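Long-range contact in glyoxalase family protein, putative (PDB 2QQZ), which is of unknown function but, as a putative member of the glyoxalase/bleomycin resistance/dioxygenase superfamily, may act as a metal-dependent enzyme or bind a small ligand: residues R27-E32 with F109-P114. Sequence-based numbering, arbitrary orientation.
Sequences RAFYGE and FYVSDP
Val111, near the end of strand 106-112, sends CG2 to the far edge of the Phe29 ring, close to the ring plane and 3.9 Å from Phe29 CZ. Val111 also packs on Ile119 and Phe121 of strand 118-124. The CB of Ser112 points away from the helix, and its carbonyl O lies oblique to the Phe29 ring, 3.9 Å from Phe29 CE1. Asp113 then lies over one face of the Phe29 ring in a CH-pi contact, CA 3.9 Å from the centroid and 16° off the ring normal. Its carboxylate, set nearly perpendicular to the rings of both Phe29 and Tyr30, accepts a 2.7 Å hydrogen bond from Tyr30 OH through the anti lone pair of OD2. OD2 also accepts a hydrogen bond from Asn117 ND2, and OD1 one from the backbone N of Phe115, so three donors fix the buried group. Pro114 closes the row at the root of Phe29, with CG 3.5 Å from Phe29 CB. With CG anti to the backbone N (chi1 178°), Phe29 extends its ring from the helix to Val111, Ser112 O and Asp113. Helix 23-33 of the N-terminal half thus packs and hydrogen-bonds against the turn between strands 106-112 and 118-124, joining the paired beta-alpha-beta-beta-beta modules of the vicinal oxygen chelate (glyoxalase) fold.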
loop_
_atom_site.group_PDB
_atom_site.type_symbol
_atom_site.label_atom_id
_atom_site.label_comp_id
_atom_site.label_asym_id
_atom_site.label_seq_id
_atom_site.Cartn_x
_atom_site.Cartn_y
_atom_site.Cartn_z
ATOM N N ARG A 27 15.675 1.470 9.035
ATOM C CA ARG A 27 16.769 0.915 8.240
ATOM C C ARG A 27 17.147 -0.462 8.763
ATOM O O ARG A 27 17.368 -1.374 7.966
ATOM C CB ARG A 27 17.986 1.867 8.178
ATOM C CG ARG A 27 17.599 3.209 7.590
ATOM C CD ARG A 27 18.704 4.116 7.148
ATOM N NE ARG A 27 18.958 5.202 8.063
ATOM C CZ ARG A 27 18.799 6.505 7.814
ATOM N NH1 ARG A 27 19.120 7.352 8.776
ATOM N NH2 ARG A 27 18.352 6.967 6.640
ATOM N N ALA A 28 17.198 -0.631 10.087
ATOM C CA ALA A 28 17.506 -1.941 10.639
ATOM C C ALA A 28 16.492 -3.017 10.178
ATOM O O ALA A 28 16.881 -4.159 9.867
ATOM C CB ALA A 28 17.642 -1.886 12.182
ATOM N N PHE A 29 15.212 -2.661 10.081
ATOM C CA PHE A 29 14.218 -3.644 9.747
ATOM C C PHE A 29 13.978 -3.766 8.231
ATOM O O PHE A 29 14.200 -4.852 7.652
ATOM C CB PHE A 29 12.903 -3.371 10.482
ATOM C CG PHE A 29 11.807 -4.349 10.138
ATOM C CD1 PHE A 29 11.692 -5.573 10.833
ATOM C CD2 PHE A 29 10.894 -4.043 9.135
ATOM C CE1 PHE A 29 10.655 -6.456 10.529
ATOM C CE2 PHE A 29 9.851 -4.921 8.829
ATOM C CZ PHE A 29 9.754 -6.133 9.534
ATOM N N TYR A 30 13.594 -2.662 7.585
ATOM C CA TYR A 30 13.275 -2.695 6.166
ATOM C C TYR A 30 14.480 -2.991 5.289
ATOM O O TYR A 30 14.368 -3.699 4.260
ATOM C CB TYR A 30 12.567 -1.389 5.737
ATOM C CG TYR A 30 11.155 -1.335 6.222
ATOM C CD1 TYR A 30 10.129 -2.048 5.566
ATOM C CD2 TYR A 30 10.829 -0.581 7.352
ATOM C CE1 TYR A 30 8.815 -2.014 6.040
ATOM C CE2 TYR A 30 9.516 -0.550 7.845
ATOM C CZ TYR A 30 8.512 -1.279 7.179
ATOM O OH TYR A 30 7.195 -1.233 7.622
ATOM N N GLY A 31 15.629 -2.466 5.719
ATOM C CA GLY A 31 16.862 -2.597 5.002
ATOM C C GLY A 31 17.590 -3.857 5.405
ATOM O O GLY A 31 17.739 -4.767 4.583
ATOM N N GLU A 32 18.052 -3.936 6.644
ATOM C CA GLU A 32 18.868 -5.085 7.019
ATOM C C GLU A 32 18.058 -6.389 7.105
ATOM O O GLU A 32 18.378 -7.375 6.423
ATOM C CB GLU A 32 19.681 -4.828 8.294
ATOM C CG GLU A 32 21.015 -4.102 8.060
ATOM C CD GLU A 32 21.929 -4.792 7.038
ATOM O OE1 GLU A 32 22.467 -5.893 7.297
ATOM O OE2 GLU A 32 22.113 -4.204 5.962
ATOM N N PHE A 109 2.151 -14.722 5.056
ATOM C CA PHE A 109 2.288 -14.520 6.495
ATOM C C PHE A 109 2.472 -13.034 6.785
ATOM O O PHE A 109 2.854 -12.240 5.872
ATOM C CB PHE A 109 3.456 -15.344 7.064
ATOM C CG PHE A 109 4.830 -14.922 6.584
ATOM C CD1 PHE A 109 5.545 -13.938 7.259
ATOM C CD2 PHE A 109 5.412 -15.521 5.473
ATOM C CE1 PHE A 109 6.810 -13.577 6.854
ATOM C CE2 PHE A 109 6.693 -15.152 5.027
ATOM C CZ PHE A 109 7.382 -14.176 5.695
ATOM N N TYR A 110 2.238 -12.656 8.046
ATOM C CA TYR A 110 2.352 -11.254 8.456
ATOM C C TYR A 110 3.492 -11.145 9.428
ATOM O O TYR A 110 3.789 -12.079 10.166
ATOM C CB TYR A 110 1.089 -10.789 9.166
ATOM C CG TYR A 110 -0.177 -11.112 8.448
ATOM C CD1 TYR A 110 -0.443 -10.547 7.200
ATOM C CD2 TYR A 110 -1.152 -11.920 9.030
ATOM C CE1 TYR A 110 -1.617 -10.822 6.517
ATOM C CE2 TYR A 110 -2.365 -12.183 8.348
ATOM C CZ TYR A 110 -2.566 -11.648 7.096
ATOM O OH TYR A 110 -3.738 -11.862 6.372
ATOM N N VAL A 111 4.102 -9.977 9.445
ATOM C CA VAL A 111 5.008 -9.579 10.502
ATOM C C VAL A 111 4.601 -8.155 10.903
ATOM O O VAL A 111 3.860 -7.482 10.174
ATOM C CB VAL A 111 6.481 -9.619 10.039
ATOM C CG1 VAL A 111 6.802 -10.941 9.403
ATOM C CG2 VAL A 111 6.762 -8.509 9.032
ATOM N N SER A 112 5.078 -7.702 12.041
ATOM C CA SER A 112 4.983 -6.304 12.441
ATOM C C SER A 112 6.364 -5.655 12.274
ATOM O O SER A 112 7.395 -6.230 12.640
ATOM C CB SER A 112 4.553 -6.180 13.908
ATOM O OG SER A 112 3.219 -6.679 14.074
ATOM N N ASP A 113 6.413 -4.445 11.748
ATOM C CA ASP A 113 7.714 -3.733 11.735
ATOM C C ASP A 113 7.995 -3.232 13.178
ATOM O O ASP A 113 7.190 -3.493 14.090
ATOM C CB ASP A 113 7.773 -2.593 10.682
ATOM C CG ASP A 113 6.871 -1.384 11.028
ATOM O OD1 ASP A 113 6.396 -1.285 12.196
ATOM O OD2 ASP A 113 6.694 -0.505 10.145
ATOM N N PRO A 114 9.142 -2.551 13.400
ATOM C CA PRO A 114 9.478 -2.108 14.742
ATOM C C PRO A 114 8.436 -1.130 15.333
ATOM O O PRO A 114 8.434 -0.956 16.560
ATOM C CB PRO A 114 10.815 -1.401 14.522
ATOM C CG PRO A 114 11.328 -2.033 13.363
ATOM C CD PRO A 114 10.207 -2.168 12.464
#